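Local coordinates for protein TetR/AcrR family transcriptional regulator (Bradyrhizobium diazoefficiens, PDB 6G8G) that probably acts as a TetR-type transcriptional repressor that binds flavonoids such as genistein and responds by changing its hold on DNA, at residues K112-A115 against F116-I120; N169-L172 against S173-G177; L181-L185 against G186-L190; T191-A194 against I195-I199. All coordinates share one frame; numbering follows the deposited sequence.

Contact 1 of 4, residues K112-A115 against F116-I120; sequences KDVA and FVRII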
loop_
_atom_site.group_PDB
_atom_site.type_symbol
_atom_site.label_atom_id
_atom_site.label_comp_id
_atom_site.label_asym_id
_atom_site.label_seq_id
_atom_site.Cartn_x
_atom_site.Cartn_y
_atom_site.Cartn_z
ATOM N N LYS A 112 12.117 -5.278 -0.787
ATOM C CA LYS A 112 13.239 -4.496 -1.270
ATOM C C LYS A 112 12.982 -2.966 -1.266
ATOM O O LYS A 112 13.906 -2.228 -1.480
ATOM C CB LYS A 112 13.639 -4.984 -2.678
ATOM C CG LYS A 112 13.975 -6.483 -2.783
ATOM C CD LYS A 112 14.878 -6.775 -3.984
ATOM C CE LYS A 112 14.850 -8.229 -4.504
ATOM N NZ LYS A 112 15.477 -9.308 -3.670
ATOM N N ASP A 113 11.759 -2.512 -0.984
ATOM C CA ASP A 113 11.352 -1.098 -1.070
ATOM C C ASP A 113 11.241 -0.537 0.353
ATOM O O ASP A 113 11.173 0.687 0.571
ATOM C CB ASP A 113 10.001 -0.972 -1.834
ATOM C CG ASP A 113 10.167 -0.466 -3.285
ATOM O OD1 ASP A 113 11.258 0.010 -3.696
ATOM O OD2 ASP A 113 9.158 -0.508 -4.015
ATOM N N VAL A 114 11.286 -1.428 1.339
ATOM C CA VAL A 114 10.661 -1.144 2.632
ATOM C C VAL A 114 11.443 -0.176 3.522
ATOM O O VAL A 114 10.858 0.763 4.078
ATOM C CB VAL A 114 10.362 -2.435 3.397
ATOM C CG1 VAL A 114 9.817 -2.139 4.782
ATOM C CG2 VAL A 114 9.368 -3.270 2.617
ATOM N N ALA A 115 12.754 -0.371 3.611
ATOM C CA ALA A 115 13.608 0.554 4.326
ATOM C C ALA A 115 13.435 1.986 3.822
ATOM O O ALA A 115 13.259 2.926 4.620
ATOM C CB ALA A 115 15.040 0.129 4.173
ATOM N N PHE A 116 13.479 2.169 2.503
ATOM C CA PHE A 116 13.306 3.516 1.925
ATOM C C PHE A 116 12.003 4.141 2.290
ATOM O O PHE A 116 11.926 5.327 2.656
ATOM C CB PHE A 116 13.387 3.499 0.406
ATOM C CG PHE A 116 14.747 3.800 -0.105
ATOM C CD1 PHE A 116 15.210 5.108 -0.103
ATOM C CD2 PHE A 116 15.570 2.801 -0.543
ATOM C CE1 PHE A 116 16.450 5.419 -0.527
ATOM C CE2 PHE A 116 16.823 3.111 -0.990
ATOM C CZ PHE A 116 17.265 4.425 -0.982
ATOM N N VAL A 117 10.962 3.343 2.172
ATOM C CA VAL A 117 9.649 3.865 2.431
ATOM C C VAL A 117 9.533 4.206 3.911
ATOM O O VAL A 117 8.879 5.185 4.298
ATOM C CB VAL A 117 8.578 2.849 2.025
ATOM C CG1 VAL A 117 7.203 3.298 2.498
ATOM C CG2 VAL A 117 8.608 2.644 0.517
ATOM N N ARG A 118 10.158 3.387 4.743
ATOM C CA ARG A 118 10.110 3.639 6.150
ATOM C C ARG A 118 10.753 4.976 6.432
ATOM O O ARG A 118 10.190 5.806 7.116
ATOM C CB ARG A 118 10.840 2.564 6.922
ATOM C CG ARG A 118 10.123 2.290 8.190
ATOM C CD ARG A 118 10.920 1.268 8.957
ATOM N NE ARG A 118 10.193 -0.001 8.883
ATOM C CZ ARG A 118 10.672 -1.161 8.432
ATOM N NH1 ARG A 118 11.956 -1.279 8.040
ATOM N NH2 ARG A 118 9.851 -2.221 8.429
ATOM N N ILE A 119 11.947 5.163 5.899
ATOM C CA ILE A 119 12.689 6.381 6.128
ATOM C C ILE A 119 11.934 7.611 5.668
ATOM O O ILE A 119 11.877 8.583 6.410
ATOM C CB ILE A 119 14.042 6.351 5.435
ATOM C CG1 ILE A 119 14.947 5.354 6.138
ATOM C CG2 ILE A 119 14.693 7.720 5.490
ATOM C CD1 ILE A 119 16.166 4.982 5.320
ATOM N N ILE A 120 11.330 7.562 4.484
ATOM C CA ILE A 120 10.574 8.698 3.991
ATOM C C ILE A 120 9.254 8.944 4.770
ATOM O O ILE A 120 8.896 10.099 5.093
ATOM C CB ILE A 120 10.274 8.536 2.513
ATOM C CG1 ILE A 120 11.577 8.578 1.757
ATOM C CG2 ILE A 120 9.371 9.675 2.039
ATOM C CD1 ILE A 120 11.513 7.905 0.404
#
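Val114 and Arg118 meet one turn apart on the outer side of helix 114-121, a short helix of the ligand-binding domain that follows helix 93-109 in this TetR-type repressor. The Val114 branch CG1 is the one that reaches over: it lies trans to its own backbone N (chi1 175°) and comes over one face of the Arg118 guanidinium, 3.6 Å from Arg118 NH2. The arginine chain turns at its third torsion (-107°), which folds the flat group back over the valine instead of letting it run straight out. Ala115 contributes its carbonyl above all. Ala115 O accepts Ile119 N at 2.9 Å, while Val114 O receives Arg118 N and Asp113 O receives Val117 N, so three successive i to i+4 bonds set up the first turn. Outside this turn the faces of the helix are shared out: Phe116 meets the ring of Trp31 in helix 23-37, and Val117 packs on Val184 of the second subunit. The helix thus stands between the helix-turn-helix region and the dimer interface, a position consistent with passing on ligand binding, as in relatives. On the inner side, the Ile119 branch CG1 lies against the same carbonyl that binds its backbone, 3.3 Å from Ala115 O.

Contact 2 of 4, residues N169-L172 against S173-G177; sequences NQFL and SLVRG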
loop_
_atom_site.group_PDB
_atom_site.type_symbol
_atom_site.label_atom_id
_atom_site.label_comp_id
_atom_site.label_asym_id
_atom_site.label_seq_id
_atom_site.Cartn_x
_atom_site.Cartn_y
_atom_site.Cartn_z
ATOM N N ASN A 169 -1.115 0.894 -14.891
ATOM C CA ASN A 169 -1.401 1.013 -13.472
ATOM C C ASN A 169 -2.497 0.039 -13.045
ATOM O O ASN A 169 -2.488 -0.504 -11.944
ATOM C CB ASN A 169 -1.775 2.450 -13.179
ATOM C CG ASN A 169 -2.033 2.713 -11.734
ATOM O OD1 ASN A 169 -3.077 3.199 -11.440
ATOM N ND2 ASN A 169 -1.075 2.452 -10.841
ATOM N N GLN A 170 -3.420 -0.229 -13.943
ATOM C CA GLN A 170 -4.490 -1.137 -13.633
ATOM C C GLN A 170 -3.984 -2.544 -13.562
ATOM O O GLN A 170 -4.319 -3.284 -12.644
ATOM C CB GLN A 170 -5.584 -1.000 -14.666
ATOM C CG GLN A 170 -6.340 0.297 -14.463
ATOM C CD GLN A 170 -7.172 0.700 -15.663
ATOM O OE1 GLN A 170 -6.871 0.354 -16.807
ATOM N NE2 GLN A 170 -8.239 1.445 -15.401
ATOM N N PHE A 171 -3.124 -2.897 -14.491
ATOM C CA PHE A 171 -2.502 -4.225 -14.464
ATOM C C PHE A 171 -1.762 -4.471 -13.160
ATOM O O PHE A 171 -1.911 -5.505 -12.536
ATOM C CB PHE A 171 -1.539 -4.396 -15.638
ATOM C CG PHE A 171 -0.824 -5.693 -15.631
ATOM C CD1 PHE A 171 -1.438 -6.825 -16.118
ATOM C CD2 PHE A 171 0.455 -5.787 -15.159
ATOM C CE1 PHE A 171 -0.778 -8.033 -16.123
ATOM C CE2 PHE A 171 1.131 -6.998 -15.170
ATOM C CZ PHE A 171 0.515 -8.119 -15.647
ATOM N N LEU A 172 -0.988 -3.488 -12.743
ATOM C CA LEU A 172 -0.192 -3.618 -11.550
ATOM C C LEU A 172 -1.051 -3.606 -10.294
ATOM O O LEU A 172 -0.849 -4.427 -9.405
ATOM C CB LEU A 172 0.866 -2.533 -11.505
ATOM C CG LEU A 172 1.885 -2.590 -12.657
ATOM C CD1 LEU A 172 2.661 -1.290 -12.773
ATOM C CD2 LEU A 172 2.850 -3.748 -12.465
ATOM N N SER A 173 -2.052 -2.749 -10.229
ATOM C CA SER A 173 -3.000 -2.829 -9.118
ATOM C C SER A 173 -3.677 -4.205 -9.022
ATOM O O SER A 173 -3.835 -4.711 -7.937
ATOM C CB SER A 173 -4.053 -1.762 -9.236
ATOM O OG SER A 173 -3.399 -0.509 -9.261
ATOM N N LEU A 174 -4.017 -4.821 -10.146
ATOM C CA LEU A 174 -4.649 -6.122 -10.098
ATOM C C LEU A 174 -3.737 -7.200 -9.545
ATOM O O LEU A 174 -4.124 -7.977 -8.700
ATOM C CB LEU A 174 -5.113 -6.550 -11.466
ATOM C CG LEU A 174 -6.298 -5.723 -11.922
ATOM C CD1 LEU A 174 -6.525 -5.908 -13.404
ATOM C CD2 LEU A 174 -7.544 -6.113 -11.131
ATOM N N VAL A 175 -2.518 -7.223 -10.026
ATOM C CA VAL A 175 -1.570 -8.274 -9.736
ATOM C C VAL A 175 -1.075 -8.123 -8.316
ATOM O O VAL A 175 -0.840 -9.091 -7.602
ATOM C CB VAL A 175 -0.433 -8.163 -10.759
ATOM C CG1 VAL A 175 0.918 -8.420 -10.138
ATOM C CG2 VAL A 175 -0.683 -9.128 -11.887
ATOM N N ARG A 176 -0.882 -6.877 -7.931
ATOM C CA ARG A 176 -0.395 -6.537 -6.599
ATOM C C ARG A 176 -1.491 -6.808 -5.596
ATOM O O ARG A 176 -1.253 -7.319 -4.535
ATOM C CB ARG A 176 -0.051 -5.039 -6.616
ATOM C CG ARG A 176 0.518 -4.472 -5.359
ATOM C CD ARG A 176 1.026 -3.077 -5.617
ATOM N NE ARG A 176 -0.060 -2.131 -5.790
ATOM C CZ ARG A 176 -0.232 -1.341 -6.840
ATOM N NH1 ARG A 176 0.602 -1.367 -7.858
ATOM N NH2 ARG A 176 -1.247 -0.508 -6.869
ATOM N N GLY A 177 -2.700 -6.421 -5.962
ATOM C CA GLY A 177 -3.867 -6.521 -5.122
ATOM C C GLY A 177 -3.626 -6.091 -3.705
ATOM O O GLY A 177 -3.345 -4.940 -3.414
#
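Asn169 to Arg176 form the last two turns of helix 164-176, with Ser173 N bonded to Asn169 O and the i to i+4 pattern running on through Arg176 N to Leu172 O at 2.9 Å. At Gly177 the chain leaves the helix with positive phi. Asn169 O is gripped twice: Ser173 N reaches it at 2.9 Å, and Ser173 OG donates to it at 2.8 Å from the opposite face of the carbonyl plane. The serine hydroxyl can turn back to its own helix because OG stands beside the backbone N, trans to the carbonyl carbon (chi1 -58°). Replacing Ser173 by alanine removes the hydroxyl donor, and Asn169 O is then likely to keep only the backbone bond of the two described here. On another side of the helix, Val175 CG2 sits over one face of the Phe171 ring, off its centre, 4.1 Å from CZ, while the ring of Phe206 meets Phe171 edge-to-face. Arg176 bends at its third torsion (72°), bringing a face of its guanidinium over the backbone at Ser173 CA and putting NH1 3.8 Å from Leu172 CB. NH1 is hydrogen-bonded to Tyr104 OH, and NH2 makes a weak bond to Gly177 O of the second subunit. A buried guanidinium, packed on backbone and carbon and fixed by neutral partners, thus lies at the dimer interface about 4 Å from genistein, where its positive charge is likely to polarise the groups around it.

Contact 3 of 4, residues L181-L185 against G186-L190; sequences LLIVL and GLSDL. With GEN (genistein), chain G.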
loop_
_atom_site.group_PDB
_atom_site.type_symbol
_atom_site.label_atom_id
_atom_site.label_comp_id
_atom_site.label_asym_id
_atom_site.label_seq_id
_atom_site.Cartn_x
_atom_site.Cartn_y
_atom_site.Cartn_z
ATOM N N LEU A 181 -0.202 -5.173 1.683
ATOM C CA LEU A 181 -0.807 -5.103 3.002
ATOM C C LEU A 181 -0.571 -6.364 3.804
ATOM O O LEU A 181 -0.104 -6.303 4.934
ATOM C CB LEU A 181 -2.327 -4.894 2.902
ATOM C CG LEU A 181 -3.035 -4.905 4.268
ATOM C CD1 LEU A 181 -2.691 -3.641 5.045
ATOM C CD2 LEU A 181 -4.519 -5.034 4.072
ATOM N N LEU A 182 -0.868 -7.512 3.212
ATOM C CA LEU A 182 -0.609 -8.774 3.884
ATOM C C LEU A 182 0.865 -8.929 4.329
ATOM O O LEU A 182 1.155 -9.355 5.437
ATOM C CB LEU A 182 -0.995 -9.902 2.965
ATOM C CG LEU A 182 -2.503 -9.944 2.723
ATOM C CD1 LEU A 182 -2.899 -10.943 1.646
ATOM C CD2 LEU A 182 -3.212 -10.317 4.007
ATOM N N ILE A 183 1.792 -8.515 3.475
ATOM C CA ILE A 183 3.195 -8.653 3.758
ATOM C C ILE A 183 3.583 -7.804 4.941
ATOM O O ILE A 183 4.246 -8.249 5.863
ATOM C CB ILE A 183 4.019 -8.251 2.519
ATOM C CG1 ILE A 183 3.920 -9.355 1.477
ATOM C CG2 ILE A 183 5.475 -8.018 2.862
ATOM C CD1 ILE A 183 4.418 -8.940 0.112
ATOM N N VAL A 184 3.232 -6.548 4.848
ATOM C CA VAL A 184 3.454 -5.584 5.888
ATOM C C VAL A 184 2.897 -6.032 7.247
ATOM O O VAL A 184 3.511 -5.779 8.273
ATOM C CB VAL A 184 2.825 -4.260 5.415
ATOM C CG1 VAL A 184 2.392 -3.399 6.562
ATOM C CG2 VAL A 184 3.824 -3.509 4.568
ATOM N N LEU A 185 1.723 -6.663 7.261
ATOM C CA LEU A 185 1.136 -7.168 8.517
ATOM C C LEU A 185 1.812 -8.420 8.996
ATOM O O LEU A 185 1.581 -8.874 10.094
ATOM C CB LEU A 185 -0.355 -7.455 8.326
ATOM C CG LEU A 185 -1.239 -6.220 8.044
ATOM C CD1 LEU A 185 -2.677 -6.600 7.764
ATOM C CD2 LEU A 185 -1.207 -5.228 9.185
ATOM N N GLY A 186 2.594 -9.030 8.125
ATOM C CA GLY A 186 3.270 -10.262 8.437
ATOM C C GLY A 186 2.340 -11.445 8.323
ATOM O O GLY A 186 2.533 -12.427 9.009
ATOM N N LEU A 187 1.380 -11.394 7.416
ATOM C CA LEU A 187 0.467 -12.502 7.212
ATOM C C LEU A 187 0.664 -13.228 5.896
ATOM O O LEU A 187 -0.077 -14.155 5.601
ATOM C CB LEU A 187 -0.954 -11.982 7.241
ATOM C CG LEU A 187 -1.337 -11.197 8.484
ATOM C CD1 LEU A 187 -2.723 -10.654 8.245
ATOM C CD2 LEU A 187 -1.310 -12.069 9.726
ATOM N N SER A 188 1.623 -12.787 5.085
ATOM C CA SER A 188 1.955 -13.433 3.817
ATOM C C SER A 188 3.193 -14.329 3.913
ATOM O O SER A 188 4.253 -13.905 4.336
ATOM C CB SER A 188 2.285 -12.380 2.769
ATOM O OG SER A 188 2.426 -13.009 1.526
ATOM N N ASP A 189 3.055 -15.565 3.478
ATOM C CA ASP A 189 4.214 -16.392 3.168
ATOM C C ASP A 189 3.859 -17.007 1.811
ATOM O O ASP A 189 2.922 -17.807 1.683
ATOM C CB ASP A 189 4.445 -17.469 4.241
ATOM C CG ASP A 189 5.926 -17.725 4.538
ATOM O OD1 ASP A 189 6.751 -16.808 4.326
ATOM O OD2 ASP A 189 6.246 -18.846 5.014
ATOM N N LEU A 190 4.566 -16.588 0.779
ATOM C CA LEU A 190 4.147 -16.926 -0.568
ATOM C C LEU A 190 5.105 -17.889 -1.231
ATOM O O LEU A 190 6.217 -17.537 -1.618
ATOM C CB LEU A 190 3.971 -15.662 -1.378
ATOM C CG LEU A 190 2.648 -14.958 -1.080
ATOM C CD1 LEU A 190 2.662 -13.628 -1.788
ATOM C CD2 LEU A 190 1.424 -15.762 -1.506
HETATM C C1 GEN G . -3.718 -0.436 4.101
HETATM C C2 GEN G . -4.994 -1.013 3.779
HETATM O O2 GEN G . -6.065 -0.937 4.641
HETATM C C3 GEN G . -5.258 -1.684 2.583
HETATM C C4 GEN G . -4.260 -1.819 1.653
HETATM O O4 GEN G . -4.584 -2.489 0.516
HETATM C C5 GEN G . -2.901 -1.244 1.958
HETATM C C6 GEN G . -1.790 -1.360 1.009
HETATM O O6 GEN G . -2.038 -1.953 -0.076
HETATM C C7 GEN G . -0.433 -0.807 1.421
HETATM C C8 GEN G . -0.279 -0.101 2.654
HETATM O O9 GEN G . -1.313 0.016 3.516
HETATM C C10 GEN G . -2.604 -0.513 3.233
HETATM C C11 GEN G . 0.635 -0.739 0.368
HETATM C C12 GEN G . 2.009 -0.492 0.556
HETATM C C13 GEN G . 2.800 -0.291 -0.610
HETATM C C14 GEN G . 2.234 -0.236 -1.920
HETATM O O14 GEN G . 3.005 -0.035 -3.035
HETATM C C15 GEN G . 0.864 -0.384 -2.106
HETATM C C16 GEN G . 0.098 -0.593 -0.974
#
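Leu182 O, in the last turn of helix 179-185, accepts Leu187 N at 2.9 Å, and Ile183 O receives Gly186 N from well above its carbonyl plane; with Gly186 at positive phi, this is a Schellman motif ending the helix. Beyond the turn, the chain comes back along the helix: Leu187 CG rests 3.9 Å from Leu185 CB, the two leucines lying askew to each other, and Leu187 also packs on Arg132 of the second subunit. The side chain of Leu181 serves the ligand pocket instead. With CG trans to the backbone N (chi1 176°), it spreads over one face of genistein's dihydroxylated ring, CD1 coming 3.5 Å from C1 and CD2 3.7 Å from C3. A glycine here removes the isobutyl group from that face and is likely to leave the ring freer to shift. Leu181 packs as well on Val117 of the second subunit, linking the pocket to the dimer interface. On the other flank, Ser188 sets its CB against the isoleucine, 3.7 Å from Ile183 CG1.

Contact 4 of 4, residues T191-A194 against I195-I199; sequences TEEA and IEQEI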
loop_
_atom_site.group_PDB
_atom_site.type_symbol
_atom_site.label_atom_id
_atom_site.label_comp_id
_atom_site.label_asym_id
_atom_site.label_seq_id
_atom_site.Cartn_x
_atom_site.Cartn_y
_atom_site.Cartn_z
ATOM N N THR A 191 4.649 -19.130 -1.325
ATOM C CA THR A 191 5.290 -20.119 -2.149
ATOM C C THR A 191 5.237 -19.666 -3.618
ATOM O O THR A 191 4.377 -18.858 -4.013
ATOM C CB THR A 191 4.580 -21.475 -2.026
ATOM O OG1 THR A 191 3.177 -21.329 -2.301
ATOM C CG2 THR A 191 4.768 -22.092 -0.633
ATOM N N GLU A 192 6.173 -20.169 -4.415
ATOM C CA GLU A 192 6.173 -19.943 -5.860
ATOM C C GLU A 192 4.812 -20.203 -6.472
ATOM O O GLU A 192 4.377 -19.467 -7.351
ATOM C CB GLU A 192 7.200 -20.874 -6.519
ATOM C CG GLU A 192 8.027 -20.385 -7.707
ATOM C CD GLU A 192 9.335 -21.165 -7.743
ATOM O OE1 GLU A 192 10.390 -20.535 -7.495
ATOM O OE2 GLU A 192 9.306 -22.417 -7.935
ATOM N N GLU A 193 4.146 -21.245 -6.009
ATOM C CA GLU A 193 2.867 -21.638 -6.570
ATOM C C GLU A 193 1.812 -20.590 -6.290
ATOM O O GLU A 193 0.946 -20.340 -7.121
ATOM C CB GLU A 193 2.330 -22.941 -5.962
ATOM C CG GLU A 193 1.311 -23.555 -6.862
ATOM C CD GLU A 193 0.365 -24.518 -6.144
ATOM O OE1 GLU A 193 0.394 -24.607 -4.892
ATOM O OE2 GLU A 193 -0.418 -25.190 -6.839
ATOM N N ALA A 194 1.806 -20.097 -5.058
ATOM C CA ALA A 194 0.826 -19.113 -4.625
ATOM C C ALA A 194 1.011 -17.830 -5.425
ATOM O O ALA A 194 0.039 -17.133 -5.728
ATOM C CB ALA A 194 0.981 -18.850 -3.146
ATOM N N ILE A 195 2.265 -17.518 -5.758
ATOM C CA ILE A 195 2.561 -16.355 -6.570
ATOM C C ILE A 195 2.043 -16.510 -7.969
ATOM O O ILE A 195 1.474 -15.552 -8.517
ATOM C CB ILE A 195 4.050 -16.061 -6.616
ATOM C CG1 ILE A 195 4.510 -15.571 -5.247
ATOM C CG2 ILE A 195 4.358 -14.964 -7.635
ATOM C CD1 ILE A 195 6.001 -15.665 -5.032
ATOM N N GLU A 196 2.232 -17.685 -8.557
ATOM C CA GLU A 196 1.708 -17.912 -9.910
ATOM C C GLU A 196 0.206 -17.710 -9.919
ATOM O O GLU A 196 -0.328 -17.182 -10.871
ATOM C CB GLU A 196 2.012 -19.310 -10.440
ATOM C CG GLU A 196 3.464 -19.585 -10.826
ATOM C CD GLU A 196 4.104 -18.470 -11.666
ATOM O OE1 GLU A 196 3.685 -18.206 -12.835
ATOM O OE2 GLU A 196 5.057 -17.856 -11.135
ATOM N N GLN A 197 -0.473 -18.122 -8.844
ATOM C CA GLN A 197 -1.915 -17.997 -8.766
ATOM C C GLN A 197 -2.349 -16.542 -8.682
ATOM O O GLN A 197 -3.343 -16.158 -9.298
ATOM C CB GLN A 197 -2.470 -18.776 -7.593
ATOM C CG GLN A 197 -2.546 -20.261 -7.843
ATOM C CD GLN A 197 -2.765 -21.086 -6.575
ATOM O OE1 GLN A 197 -3.277 -20.605 -5.563
ATOM N NE2 GLN A 197 -2.375 -22.347 -6.642
ATOM N N GLU A 198 -1.611 -15.759 -7.919
ATOM C CA GLU A 198 -1.857 -14.311 -7.791
ATOM C C GLU A 198 -1.755 -13.616 -9.127
ATOM O O GLU A 198 -2.607 -12.788 -9.503
ATOM C CB GLU A 198 -0.872 -13.663 -6.824
ATOM C CG GLU A 198 -1.036 -14.132 -5.375
ATOM C CD GLU A 198 -2.422 -13.874 -4.789
ATOM O OE1 GLU A 198 -2.942 -12.784 -5.011
ATOM O OE2 GLU A 198 -2.986 -14.754 -4.099
ATOM N N ILE A 199 -0.737 -14.003 -9.870
ATOM C CA ILE A 199 -0.486 -13.422 -11.172
ATOM C C ILE A 199 -1.518 -13.858 -12.170
ATOM O O ILE A 199 -1.987 -13.047 -12.935
ATOM C CB ILE A 199 0.875 -13.869 -11.702
ATOM C CG1 ILE A 199 1.974 -13.223 -10.882
ATOM C CG2 ILE A 199 1.033 -13.482 -13.157
ATOM C CD1 ILE A 199 3.333 -13.801 -11.178
#
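Ile195 N donates to Thr191 O at 3.0 Å, nearly in line with the carbonyl, and closes the first turn of helix 192-210. Thr191 is the N-cap. Its OG1 accepts a weak capping bond from Ala194 N, so hydroxyl and carbonyl of one residue meet two amides of the opening turn. Glu196 N, Gln197 N and Glu198 N then bind the carbonyls of Glu192, Glu193 and Ala194 in succession. The Ile195 side chain folds back along the helix: CG1 stands beside the backbone N, trans to the carbonyl carbon (chi1 -69°), and this puts CD1 3.7 Å from Thr191 O. On the exposed side, Glu193 and Gln197 run out and pass each other at a slant, the carboxylate and amide planes turned 66° apart, with Glu193 OE2 3.5 Å from Gln197 NE2. Glu196 bends at its second torsion, its CG lying 3.6 Å from Glu192 O, and its OE2 forms a salt bridge with Arg102. The charged tips of Glu192 and Glu196 stay 7.0 Å apart between OE1 and OE2, so their mutual repulsion is probably modest. Acids so close to the N terminus of a helix would also be expected to suit its dipole. Towards the interior, Ile195 packs on Ile109 and Ile199 on Ala101 and Leu105, and with the Arg102 bridge these side chains lay the start of helix 192-210 against helix 93-109.

In the fold
The four contacts follow one another in series, each within a single unbroken stretch, so none nests in or crosses another. Contact 1 begins helix 114-121, between the DNA-binding helices and the second subunit. Contact 2 forms the end of helix 164-176, from which the chain turns at Gly177 into helix 179-185; contact 3 closes that helix, and its loop leads directly into contact 4 at the start of helix 192-210. Leu190 O touches Ile195 CD1 between contacts 3 and 4, and Val175 CG2 packs near Ile199 O between contacts 2 and 4. Contacts 1, 2 and 3 all reach the second subunit; of these, contacts 2 and 3 also come within about 4 Å of genistein.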